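Local coordinates for protein lysine cyclodeaminase (Streptomyces pristinaespiralis, PDB 5YU3) that catalyses the NAD-dependent cyclising deamination of L-lysine to L-pipecolic acid and also recognises L-ornithine and L-2,4-diaminobutyric acid, at residues Glu63-Arg68 against Lys77-Ser82; Leu167-Asp172 against Val190-Pro195; Gly239-Pro244 against Glu264-Gln269. One frame throughout, in Å; residues are numbered along the deposited sequence.

Contact 1: Glu63-Arg68 against Lys77-Ser82. With PRO (proline), chain G; NAD (nicotinamide-adenine-dinucleotide), chain F.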
loop_
_atom_site.group_PDB
_atom_site.type_symbol
_atom_site.label_atom_id
_atom_site.label_comp_id
_atom_site.label_asym_id
_atom_site.label_seq_id
_atom_site.Cartn_x
_atom_site.Cartn_y
_atom_site.Cartn_z
ATOM N N GLU A 63 2.183 7.408 -2.995
ATOM C CA GLU A 63 2.960 6.660 -2.018
ATOM C C GLU A 63 2.081 5.782 -1.139
ATOM O O GLU A 63 0.894 6.046 -0.932
ATOM C CB GLU A 63 3.785 7.605 -1.132
ATOM C CG GLU A 63 4.820 8.392 -1.923
ATOM C CD GLU A 63 5.526 9.450 -1.093
ATOM O OE1 GLU A 63 4.845 10.277 -0.459
ATOM O OE2 GLU A 63 6.770 9.451 -1.068
ATOM N N TRP A 64 2.715 4.737 -0.600
ATOM C CA TRP A 64 2.127 3.855 0.394
ATOM C C TRP A 64 2.972 3.925 1.659
ATOM O O TRP A 64 4.206 3.911 1.595
ATOM C CB TRP A 64 2.030 2.408 -0.128
ATOM C CG TRP A 64 3.289 1.903 -0.790
ATOM C CD1 TRP A 64 4.326 1.249 -0.183
ATOM C CD2 TRP A 64 3.642 2.016 -2.173
ATOM N NE1 TRP A 64 5.302 0.945 -1.105
ATOM C CE2 TRP A 64 4.903 1.396 -2.335
ATOM C CE3 TRP A 64 3.013 2.573 -3.297
ATOM C CZ2 TRP A 64 5.556 1.330 -3.570
ATOM C CZ3 TRP A 64 3.667 2.490 -4.534
ATOM C CH2 TRP A 64 4.922 1.877 -4.651
ATOM N N MET A 65 2.301 4.026 2.806
ATOM C CA MET A 65 2.940 4.271 4.098
ATOM C C MET A 65 2.357 3.319 5.137
ATOM O O MET A 65 1.317 3.608 5.751
ATOM C CB MET A 65 2.760 5.731 4.525
ATOM C CG MET A 65 3.198 6.718 3.454
ATOM S SD MET A 65 2.861 8.455 3.816
ATOM C CE MET A 65 3.608 8.652 5.437
ATOM N N PRO A 66 3.004 2.176 5.372
ATOM C CA PRO A 66 2.535 1.237 6.392
ATOM C C PRO A 66 3.133 1.472 7.769
ATOM O O PRO A 66 4.269 1.928 7.923
ATOM C CB PRO A 66 2.995 -0.116 5.833
ATOM C CG PRO A 66 4.315 0.321 5.025
ATOM C CD PRO A 66 4.071 1.506 4.525
ATOM N N HIS A 67 2.337 1.152 8.789
ATOM C CA HIS A 67 2.836 1.086 10.157
ATOM C C HIS A 67 2.137 -0.038 10.906
ATOM O O HIS A 67 0.904 -0.087 10.948
ATOM C CB HIS A 67 2.637 2.396 10.925
ATOM C CG HIS A 67 3.192 2.341 12.316
ATOM N ND1 HIS A 67 4.511 2.619 12.595
ATOM C CD2 HIS A 67 2.623 1.989 13.493
ATOM C CE1 HIS A 67 4.729 2.460 13.886
ATOM N NE2 HIS A 67 3.601 2.071 14.455
ATOM N N ARG A 68 2.920 -0.905 11.539
ATOM C CA ARG A 68 2.381 -2.073 12.219
ATOM C C ARG A 68 2.508 -1.912 13.728
ATOM O O ARG A 68 3.574 -1.543 14.236
ATOM C CB ARG A 68 3.091 -3.352 11.760
ATOM C CG ARG A 68 2.641 -4.601 12.533
ATOM C CD ARG A 68 3.055 -5.901 11.833
ATOM N NE ARG A 68 2.641 -7.063 12.619
ATOM C CZ ARG A 68 3.461 -7.791 13.375
ATOM N NH1 ARG A 68 4.759 -7.497 13.441
ATOM N NH2 ARG A 68 2.981 -8.815 14.071
ATOM N N LYS A 77 -1.511 4.198 4.930
ATOM C CA LYS A 77 -1.982 5.377 4.226
ATOM C C LYS A 77 -1.516 5.326 2.781
ATOM O O LYS A 77 -0.343 5.037 2.499
ATOM C CB LYS A 77 -1.531 6.686 4.882
ATOM C CG LYS A 77 -2.102 7.890 4.111
ATOM C CD LYS A 77 -1.993 9.214 4.871
ATOM C CE LYS A 77 -0.682 9.921 4.552
ATOM N NZ LYS A 77 -0.500 11.126 5.400
ATOM N N THR A 78 -2.452 5.569 1.871
ATOM C CA THR A 78 -2.177 5.716 0.453
ATOM C C THR A 78 -2.452 7.168 0.111
ATOM O O THR A 78 -3.530 7.686 0.428
ATOM C CB THR A 78 -3.059 4.785 -0.384
ATOM O OG1 THR A 78 -4.407 4.851 0.103
ATOM C CG2 THR A 78 -2.570 3.346 -0.282
ATOM N N VAL A 79 -1.483 7.837 -0.498
ATOM C CA VAL A 79 -1.596 9.283 -0.636
ATOM C C VAL A 79 -0.848 9.737 -1.880
ATOM O O VAL A 79 0.288 9.318 -2.134
ATOM C CB VAL A 79 -1.084 9.994 0.634
ATOM C CG1 VAL A 79 0.342 9.531 0.984
ATOM C CG2 VAL A 79 -1.150 11.505 0.456
ATOM N N GLY A 80 -1.495 10.596 -2.663
ATOM C CA GLY A 80 -0.868 11.195 -3.824
ATOM C C GLY A 80 -0.430 12.625 -3.560
ATOM O O GLY A 80 -1.047 13.350 -2.780
ATOM N N TYR A 81 0.659 13.013 -4.217
ATOM C CA TYR A 81 1.095 14.404 -4.326
ATOM C C TYR A 81 0.984 14.754 -5.802
ATOM O O TYR A 81 1.703 14.185 -6.631
ATOM C CB TYR A 81 2.523 14.579 -3.812
ATOM C CG TYR A 81 3.207 15.855 -4.263
ATOM C CD1 TYR A 81 2.916 17.073 -3.658
ATOM C CD2 TYR A 81 4.158 15.833 -5.278
ATOM C CE1 TYR A 81 3.557 18.254 -4.062
ATOM C CE2 TYR A 81 4.812 17.005 -5.682
ATOM C CZ TYR A 81 4.501 18.213 -5.070
ATOM O OH TYR A 81 5.141 19.383 -5.459
ATOM N N SER A 82 0.047 15.642 -6.137
ATOM C CA SER A 82 -0.271 15.970 -7.529
ATOM C C SER A 82 -0.454 17.476 -7.602
ATOM O O SER A 82 -1.577 17.991 -7.522
ATOM C CB SER A 82 -1.522 15.224 -8.007
ATOM O OG SER A 82 -1.432 13.830 -7.704
HETATM N N PRO G . 4.529 13.271 2.356
HETATM C CA PRO G . 2.987 13.213 2.572
HETATM C C PRO G . 2.648 12.364 3.829
HETATM O O PRO G . 1.460 11.996 3.870
HETATM C CB PRO G . 2.558 12.704 1.479
HETATM C CG PRO G . 3.539 13.340 0.364
HETATM C CD PRO G . 4.550 13.845 0.996
HETATM O OXT PRO G . 3.478 12.098 4.770
HETATM P PA NAD F . -0.549 22.855 -2.124
HETATM O O1A NAD F . -0.501 22.628 -3.602
HETATM O O2A NAD F . -1.884 23.037 -1.429
HETATM O O5B NAD F . 0.294 24.187 -1.795
HETATM C C5B NAD F . 1.651 24.302 -2.237
HETATM C C4B NAD F . 1.892 25.780 -2.505
HETATM O O4B NAD F . 3.278 25.990 -2.780
HETATM C C3B NAD F . 1.135 26.263 -3.746
HETATM O O3B NAD F . 0.234 27.335 -3.392
HETATM C C2B NAD F . 2.233 26.746 -4.679
HETATM O O2B NAD F . 1.883 27.899 -5.439
HETATM C C1B NAD F . 3.343 27.070 -3.704
HETATM N N9A NAD F . 4.713 27.131 -4.257
HETATM C C8A NAD F . 5.265 26.372 -5.232
HETATM N N7A NAD F . 6.573 26.733 -5.430
HETATM C C5A NAD F . 6.848 27.732 -4.559
HETATM C C6A NAD F . 8.007 28.580 -4.221
HETATM N N6A NAD F . 9.190 28.428 -4.862
HETATM N N1A NAD F . 7.852 29.490 -3.233
HETATM C C2A NAD F . 6.697 29.674 -2.567
HETATM N N3A NAD F . 5.596 28.952 -2.831
HETATM C C4A NAD F . 5.619 27.987 -3.792
HETATM O O3 NAD F . 0.250 21.621 -1.430
HETATM P PN NAD F . 0.338 21.276 0.130
HETATM O O1N NAD F . 0.353 22.570 0.910
HETATM O O2N NAD F . -0.700 20.216 0.431
HETATM O O5D NAD F . 1.773 20.549 0.233
HETATM C C5D NAD F . 2.975 21.320 0.178
HETATM C C4D NAD F . 4.168 20.388 0.393
HETATM O O4D NAD F . 4.049 19.727 1.652
HETATM C C3D NAD F . 4.227 19.287 -0.652
HETATM O O3D NAD F . 5.611 19.024 -0.968
HETATM C C2D NAD F . 3.672 18.085 0.080
HETATM O O2D NAD F . 4.065 16.837 -0.507
HETATM C C1D NAD F . 4.260 18.327 1.454
HETATM N N1N NAD F . 3.635 17.580 2.539
HETATM C C2N NAD F . 4.413 17.200 3.562
HETATM C C3N NAD F . 3.892 16.483 4.629
HETATM C C7N NAD F . 4.798 16.099 5.751
HETATM O O7N NAD F . 4.437 15.285 6.577
HETATM N N7N NAD F . 5.992 16.710 5.842
HETATM C C4N NAD F . 2.526 16.183 4.662
HETATM C C5N NAD F . 1.740 16.619 3.597
HETATM C C6N NAD F . 2.314 17.330 2.541
#

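Contact 2: Leu167-Asp172 against Val190-Pro195. With NAD (nicotinamide-adenine-dinucleotide), chain F.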
loop_
_atom_site.group_PDB
_atom_site.type_symbol
_atom_site.label_atom_id
_atom_site.label_comp_id
_atom_site.label_asym_id
_atom_site.label_seq_id
_atom_site.Cartn_x
_atom_site.Cartn_y
_atom_site.Cartn_z
ATOM N N LEU A 167 3.650 36.498 8.396
ATOM C CA LEU A 167 4.163 37.067 7.153
ATOM C C LEU A 167 4.269 35.941 6.134
ATOM O O LEU A 167 4.947 34.943 6.396
ATOM C CB LEU A 167 5.534 37.700 7.385
ATOM C CG LEU A 167 5.674 38.776 8.468
ATOM C CD1 LEU A 167 7.127 39.228 8.565
ATOM C CD2 LEU A 167 4.765 39.963 8.169
ATOM N N VAL A 168 3.592 36.079 4.988
ATOM C CA VAL A 168 3.367 34.926 4.121
ATOM C C VAL A 168 3.717 35.234 2.670
ATOM O O VAL A 168 3.553 36.358 2.182
ATOM C CB VAL A 168 1.904 34.410 4.236
ATOM C CG1 VAL A 168 1.517 34.251 5.687
ATOM C CG2 VAL A 168 0.927 35.338 3.529
ATOM N N TRP A 169 4.213 34.209 1.973
ATOM C CA TRP A 169 4.550 34.324 0.566
ATOM C C TRP A 169 4.163 33.050 -0.169
ATOM O O TRP A 169 4.243 31.950 0.386
ATOM C CB TRP A 169 6.050 34.590 0.355
ATOM C CG TRP A 169 6.389 34.883 -1.061
ATOM C CD1 TRP A 169 7.082 34.085 -1.930
ATOM C CD2 TRP A 169 6.052 36.068 -1.789
ATOM N NE1 TRP A 169 7.197 34.701 -3.150
ATOM C CE2 TRP A 169 6.569 35.918 -3.091
ATOM C CE3 TRP A 169 5.360 37.239 -1.463
ATOM C CZ2 TRP A 169 6.425 36.903 -4.069
ATOM C CZ3 TRP A 169 5.209 38.210 -2.437
ATOM C CH2 TRP A 169 5.739 38.036 -3.723
ATOM N N ASP A 170 3.733 33.223 -1.414
ATOM C CA ASP A 170 3.530 32.149 -2.375
ATOM C C ASP A 170 3.941 32.687 -3.735
ATOM O O ASP A 170 3.818 33.888 -3.996
ATOM C CB ASP A 170 2.059 31.689 -2.382
ATOM C CG ASP A 170 1.863 30.293 -2.968
ATOM O OD1 ASP A 170 1.983 30.137 -4.203
ATOM O OD2 ASP A 170 1.531 29.363 -2.186
ATOM N N THR A 171 4.436 31.803 -4.611
ATOM C CA THR A 171 4.802 32.257 -5.951
ATOM C C THR A 171 3.582 32.492 -6.827
ATOM O O THR A 171 3.696 33.148 -7.869
ATOM C CB THR A 171 5.741 31.254 -6.626
ATOM O OG1 THR A 171 5.244 29.929 -6.426
ATOM C CG2 THR A 171 7.142 31.363 -6.028
ATOM N N ASP A 172 2.424 31.980 -6.422
ATOM C CA ASP A 172 1.171 32.215 -7.118
ATOM C C ASP A 172 0.471 33.374 -6.428
ATOM O O ASP A 172 0.094 33.239 -5.255
ATOM C CB ASP A 172 0.297 30.961 -7.082
ATOM C CG ASP A 172 -0.924 31.065 -7.984
ATOM O OD1 ASP A 172 -1.540 32.147 -8.039
ATOM O OD2 ASP A 172 -1.271 30.064 -8.640
ATOM N N VAL A 190 -2.586 38.367 9.045
ATOM C CA VAL A 190 -1.793 37.887 7.919
ATOM C C VAL A 190 -1.354 39.079 7.088
ATOM O O VAL A 190 -2.167 39.954 6.765
ATOM C CB VAL A 190 -2.590 36.886 7.068
ATOM C CG1 VAL A 190 -1.916 36.664 5.714
ATOM C CG2 VAL A 190 -2.763 35.583 7.832
ATOM N N GLU A 191 -0.078 39.100 6.724
ATOM C CA GLU A 191 0.496 40.134 5.875
ATOM C C GLU A 191 1.349 39.456 4.818
ATOM O O GLU A 191 2.180 38.603 5.150
ATOM C CB GLU A 191 1.335 41.111 6.710
ATOM C CG GLU A 191 2.133 42.106 5.909
ATOM C CD GLU A 191 2.898 43.078 6.794
ATOM O OE1 GLU A 191 3.535 43.996 6.242
ATOM O OE2 GLU A 191 2.866 42.921 8.038
ATOM N N ILE A 192 1.119 39.792 3.551
ATOM C CA ILE A 192 1.958 39.263 2.485
ATOM C C ILE A 192 3.319 39.944 2.545
ATOM O O ILE A 192 3.415 41.167 2.735
ATOM C CB ILE A 192 1.283 39.462 1.117
ATOM C CG1 ILE A 192 -0.017 38.654 1.059
ATOM C CG2 ILE A 192 2.230 39.066 -0.017
ATOM C CD1 ILE A 192 -0.883 38.955 -0.153
ATOM N N ALA A 193 4.382 39.151 2.416
ATOM C CA ALA A 193 5.739 39.671 2.534
ATOM C C ALA A 193 6.675 38.797 1.716
ATOM O O ALA A 193 6.505 37.572 1.662
ATOM C CB ALA A 193 6.187 39.726 4.002
ATOM N N GLU A 194 7.652 39.430 1.071
ATOM C CA GLU A 194 8.562 38.683 0.229
ATOM C C GLU A 194 9.492 37.824 1.086
ATOM O O GLU A 194 9.709 38.111 2.266
ATOM C CB GLU A 194 9.351 39.633 -0.672
ATOM C CG GLU A 194 8.668 39.784 -2.029
ATOM C CD GLU A 194 9.208 40.920 -2.857
ATOM O OE1 GLU A 194 10.445 41.046 -2.965
ATOM O OE2 GLU A 194 8.386 41.691 -3.395
ATOM N N PRO A 195 10.027 36.741 0.515
ATOM C CA PRO A 195 10.808 35.795 1.334
ATOM C C PRO A 195 11.960 36.424 2.096
ATOM O O PRO A 195 12.232 36.017 3.231
ATOM C CB PRO A 195 11.285 34.767 0.307
ATOM C CG PRO A 195 10.247 34.944 -0.907
ATOM C CD PRO A 195 9.812 36.178 -0.866
HETATM P PA NAD F . -0.549 22.855 -2.124
HETATM O O1A NAD F . -0.501 22.628 -3.602
HETATM O O2A NAD F . -1.884 23.037 -1.429
HETATM O O5B NAD F . 0.294 24.187 -1.795
HETATM C C5B NAD F . 1.651 24.302 -2.237
HETATM C C4B NAD F . 1.892 25.780 -2.505
HETATM O O4B NAD F . 3.278 25.990 -2.780
HETATM C C3B NAD F . 1.135 26.263 -3.746
HETATM O O3B NAD F . 0.234 27.335 -3.392
HETATM C C2B NAD F . 2.233 26.746 -4.679
HETATM O O2B NAD F . 1.883 27.899 -5.439
HETATM C C1B NAD F . 3.343 27.070 -3.704
HETATM N N9A NAD F . 4.713 27.131 -4.257
HETATM C C8A NAD F . 5.265 26.372 -5.232
HETATM N N7A NAD F . 6.573 26.733 -5.430
HETATM C C5A NAD F . 6.848 27.732 -4.559
HETATM C C6A NAD F . 8.007 28.580 -4.221
HETATM N N6A NAD F . 9.190 28.428 -4.862
HETATM N N1A NAD F . 7.852 29.490 -3.233
HETATM C C2A NAD F . 6.697 29.674 -2.567
HETATM N N3A NAD F . 5.596 28.952 -2.831
HETATM C C4A NAD F . 5.619 27.987 -3.792
HETATM O O3 NAD F . 0.250 21.621 -1.430
HETATM P PN NAD F . 0.338 21.276 0.130
HETATM O O1N NAD F . 0.353 22.570 0.910
HETATM O O2N NAD F . -0.700 20.216 0.431
HETATM O O5D NAD F . 1.773 20.549 0.233
HETATM C C5D NAD F . 2.975 21.320 0.178
HETATM C C4D NAD F . 4.168 20.388 0.393
HETATM O O4D NAD F . 4.049 19.727 1.652
HETATM C C3D NAD F . 4.227 19.287 -0.652
HETATM O O3D NAD F . 5.611 19.024 -0.968
HETATM C C2D NAD F . 3.672 18.085 0.080
HETATM O O2D NAD F . 4.065 16.837 -0.507
HETATM C C1D NAD F . 4.260 18.327 1.454
HETATM N N1N NAD F . 3.635 17.580 2.539
HETATM C C2N NAD F . 4.413 17.200 3.562
HETATM C C3N NAD F . 3.892 16.483 4.629
HETATM C C7N NAD F . 4.798 16.099 5.751
HETATM O O7N NAD F . 4.437 15.285 6.577
HETATM N N7N NAD F . 5.992 16.710 5.842
HETATM C C4N NAD F . 2.526 16.183 4.662
HETATM C C5N NAD F . 1.740 16.619 3.597
HETATM C C6N NAD F . 2.314 17.330 2.541
#

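Contact 3: Gly239-Pro244 against Glu264-Gln269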
loop_
_atom_site.group_PDB
_atom_site.type_symbol
_atom_site.label_atom_id
_atom_site.label_comp_id
_atom_site.label_asym_id
_atom_site.label_seq_id
_atom_site.Cartn_x
_atom_site.Cartn_y
_atom_site.Cartn_z
ATOM N N GLY A 239 15.213 14.887 -4.761
ATOM C CA GLY A 239 15.780 16.052 -5.411
ATOM C C GLY A 239 15.026 17.344 -5.152
ATOM O O GLY A 239 15.484 18.409 -5.583
ATOM N N LYS A 240 13.883 17.274 -4.480
ATOM C CA LYS A 240 13.128 18.456 -4.084
ATOM C C LYS A 240 13.602 18.881 -2.705
ATOM O O LYS A 240 13.565 18.084 -1.762
ATOM C CB LYS A 240 11.624 18.169 -4.065
ATOM C CG LYS A 240 10.764 19.354 -3.601
ATOM C CD LYS A 240 10.042 19.062 -2.288
ATOM C CE LYS A 240 9.054 20.190 -1.934
ATOM N NZ LYS A 240 7.980 20.341 -2.977
ATOM N N THR A 241 14.078 20.121 -2.599
ATOM C CA THR A 241 14.430 20.719 -1.322
ATOM C C THR A 241 13.898 22.142 -1.291
ATOM O O THR A 241 13.549 22.722 -2.327
ATOM C CB THR A 241 15.948 20.741 -1.094
ATOM O OG1 THR A 241 16.566 21.442 -2.181
ATOM C CG2 THR A 241 16.519 19.320 -1.008
ATOM N N GLU A 242 13.855 22.711 -0.087
ATOM C CA GLU A 242 13.325 24.054 0.095
ATOM C C GLU A 242 14.300 25.027 0.733
ATOM O O GLU A 242 14.136 26.237 0.552
ATOM C CB GLU A 242 12.050 24.010 0.956
ATOM C CG GLU A 242 10.913 23.262 0.271
ATOM C CD GLU A 242 9.647 23.218 1.104
ATOM O OE1 GLU A 242 9.733 22.984 2.331
ATOM O OE2 GLU A 242 8.564 23.413 0.515
ATOM N N LEU A 243 15.301 24.545 1.479
ATOM C CA LEU A 243 16.120 25.481 2.232
ATOM C C LEU A 243 17.508 25.628 1.607
ATOM O O LEU A 243 18.000 24.720 0.926
ATOM C CB LEU A 243 16.289 25.047 3.694
ATOM C CG LEU A 243 15.023 24.926 4.543
ATOM C CD1 LEU A 243 15.376 24.561 5.987
ATOM C CD2 LEU A 243 14.253 26.239 4.502
ATOM N N PRO A 244 18.168 26.755 1.829
ATOM C CA PRO A 244 19.516 26.927 1.279
ATOM C C PRO A 244 20.537 26.136 2.079
ATOM O O PRO A 244 20.464 26.054 3.307
ATOM C CB PRO A 244 19.747 28.436 1.384
ATOM C CG PRO A 244 18.647 28.932 2.442
ATOM C CD PRO A 244 17.716 28.009 2.531
ATOM N N GLU A 264 14.508 12.048 1.202
ATOM C CA GLU A 264 13.457 12.906 0.658
ATOM C C GLU A 264 13.278 14.239 1.373
ATOM O O GLU A 264 12.449 15.044 0.927
ATOM C CB GLU A 264 12.100 12.183 0.680
ATOM C CG GLU A 264 12.001 10.993 -0.246
ATOM C CD GLU A 264 10.960 9.991 0.231
ATOM O OE1 GLU A 264 9.906 10.420 0.757
ATOM O OE2 GLU A 264 11.191 8.778 0.078
ATOM N N GLY A 265 13.992 14.489 2.471
ATOM C CA GLY A 265 13.880 15.731 3.204
ATOM C C GLY A 265 15.006 16.700 2.875
ATOM O O GLY A 265 15.782 16.504 1.939
ATOM N N GLU A 266 15.088 17.773 3.676
ATOM C CA GLU A 266 16.217 18.695 3.557
ATOM C C GLU A 266 17.534 17.974 3.797
ATOM O O GLU A 266 18.580 18.406 3.294
ATOM C CB GLU A 266 16.089 19.852 4.550
ATOM C CG GLU A 266 14.948 20.815 4.277
ATOM C CD GLU A 266 15.023 21.402 2.888
ATOM O OE1 GLU A 266 16.126 21.799 2.477
ATOM O OE2 GLU A 266 13.988 21.442 2.190
ATOM N N CYS A 267 17.507 16.883 4.568
ATOM C CA CYS A 267 18.736 16.159 4.875
ATOM C C CYS A 267 19.349 15.500 3.647
ATOM O O CYS A 267 20.490 15.019 3.723
ATOM C CB CYS A 267 18.460 15.131 5.978
ATOM S SG CYS A 267 18.259 15.902 7.606
ATOM N N GLN A 268 18.639 15.488 2.511
ATOM C CA GLN A 268 19.284 15.148 1.248
ATOM C C GLN A 268 20.539 15.967 1.024
ATOM O O GLN A 268 21.471 15.501 0.362
ATOM C CB GLN A 268 18.357 15.410 0.068
ATOM C CG GLN A 268 17.211 14.480 -0.059
ATOM C CD GLN A 268 16.298 14.961 -1.143
ATOM O OE1 GLN A 268 16.522 14.679 -2.322
ATOM N NE2 GLN A 268 15.283 15.737 -0.761
ATOM N N GLN A 269 20.567 17.199 1.536
ATOM C CA GLN A 269 21.687 18.103 1.313
ATOM C C GLN A 269 22.821 17.900 2.304
ATOM O O GLN A 269 23.887 18.499 2.125
ATOM C CB GLN A 269 21.229 19.566 1.403
ATOM C CG GLN A 269 20.028 19.918 0.542
ATOM C CD GLN A 269 19.851 21.417 0.396
ATOM O OE1 GLN A 269 20.692 22.096 -0.197
ATOM N NE2 GLN A 269 18.755 21.944 0.939
HETATM O O HOH W 1 11.527 20.949 3.021
#

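Contact 1: Glu63-Arg68 against Lys77-Ser82
Glu63 faces Val79, and Met65 faces Lys77, as hydrogen-bonded pairs of two antiparallel strands; Trp64 and Thr78 form the non-hydrogen-bonded pair between them. Four backbone bonds run across. Glu63 N reaches Val79 O at 2.8 Å and Val79 N answers to Glu63 O, while Met65 N to Lys77 O is the most bent (140° at the hydrogen) and is returned by Lys77 N to Met65 O. A CA-H contact of 3.4 Å from Thr78 CA to Glu63 O adds to the seam.

Apolar contacts gather on the face that carries Glu63, Met65, Lys77 and Val79. Met65 SD lies 3.9 Å from Val79 CG1, with Lys77 CE also beside it, and both methyls of Val79 lie against CB of the bound proline.

Lys77 and, from outside the two strands, Arg121 both hydrogen-bond this proline. The Lys77 chain turns at chi3 (90°), delivering NZ to a 2.6 Å bond with proline O; Asp308 and Thr118 hold the same nitrogen. A bend at the end of the Met65 chain (chi3 53°) carries CE to 3.5 Å from proline OXT. Glu63 OE1 approaches proline CG at 3.4 Å, its other oxygen being salt-bridged to Arg49. Glu63, Met65, Lys77 and Val79 thus all line the proline pocket, and Tyr81 continues the strand to the nicotinamide ribose of NAD.

This hairpin of strands 60-69 and 73-81 sits between strands 50-54 and 94-102. Helix 305-321 touches Met65 on the pocket face; on the other face, Trp64 meets Trp64 of the second subunit.

Contact 2: Leu167-Asp172 against Val190-Pro195
Trp169 lays its indole against Ala193, Glu194 and Pro195, where the chain leaves strand 189-192 and enters helix 195-201. Its ring is carried there by a CG anti to the backbone N (chi1 -173°). From the start of the side chain, CB lies 3.3 Å from Ala193 O, and CG meets that same oxygen and Pro195 CD. At the pyrrole side, CD1 is 3.4 Å from Pro195 CG. Pro195 CD stands almost squarely over the five-membered ring, 3.6 Å from its centroid: a CH-pi contact. NE1 shares the same proline carbons. Along the benzo side, CE3 comes near Ala193 O and within 3.9 Å of Ile192 CG2, which CZ3 also touches. At the far rim, CH2 and CZ3 lie under Glu194 CG, which makes a second CH-pi contact over the same face as Pro195, 4.0 Å from the six-membered centroid. Arg176 adds a cation-pi partner.

The two strands run parallel. Val168 N binds Glu191 O, and Ala193 N binds Val168 O, both at 2.9 Å, while Val168 CG2 packs on Val190 CG1.

Past Trp169 the chain turns to the cofactor. Asp170 takes both hydroxyls of the adenosine ribose of NAD, O2B at 2.6 Å from OD1 and O3B on OD2. OD1 also accepts Asp172 N through its anti lone pair, an Asx turn that steadies the carboxylate. Such an acid after the second strand, gripping both hydroxyls of that ribose, is the hallmark of NAD-binding Rossmann folds.

Strand 189-192 is outermost in the parallel sheet, beside 165-169 and then 140-144. Helix 195-201 packs on Leu167 and Trp169, and helix 179-183 on Val168 and Val190.

Contact 3: Gly239-Pro244 against Glu264-Gln269
Glu266 starts with CG anti to its carbonyl carbon (chi1 -68°) and folds again at chi2 (-56°), which curls its carboxylate up to the backbone N-H groups of Glu242 and Leu243. Glu242 N meets OE2 on the syn lone pair at 2.6 Å; Leu243 N comes to OE1 from above the carboxylate plane at 3.0 Å. Leu243 CB and CG lean on the same carboxylate. A water touches Glu266 OE2 and Glu242 OE1, two acidic oxygens 4.5 Å apart; Thr207 OG1 also hydrogen-bonds Glu242 OE1.

Gln269 NE2 gives a nearly straight bond (170°) to Leu243 O at 2.9 Å, with Leu243 O lying in the amide plane of Gln269. Gln268 works at both ends of its amide: OE1 accepts Gly239 N at 2.8 Å, and NE2 donates to Lys240 O and to Gly265 O. Thr241 CG2 packs between the two glutamines.

A leucine in place of Gln268 would probably leave Gly239 N and Lys240 O without their partners and let this end of the loop shift.

Here polar side chains of a 3-10 turn, beside Asp300 of the sodium site, brace the loop that carries Lys240, salt-bridged to Asp236 and weakly bonded to NAD.

Overall arrangement
Contacts 1 and 3 are buried, whereas contact 2 is partly exposed at the outermost strand of its sheet. Contacts 1 and 2 are both strand pairs, antiparallel in the mixed sheet and parallel in the nucleotide-binding sheet; contact 3 has no strand pairing and relies on side-chain amides and a carboxylate that bind backbone. The centres of contacts 1 and 2 lie about 30 Å apart, yet NAD spans them, its nicotinamide ribose at Tyr81 in contact 1 and its adenosine ribose at Asp170 in contact 2. Contact 3 touches contact 1, where Lys240, which also reaches NAD, packs on Tyr81 and Glu264 comes close to Glu63, with Arg49 salt-bridged to both. The second subunit reaches contact 1 alone.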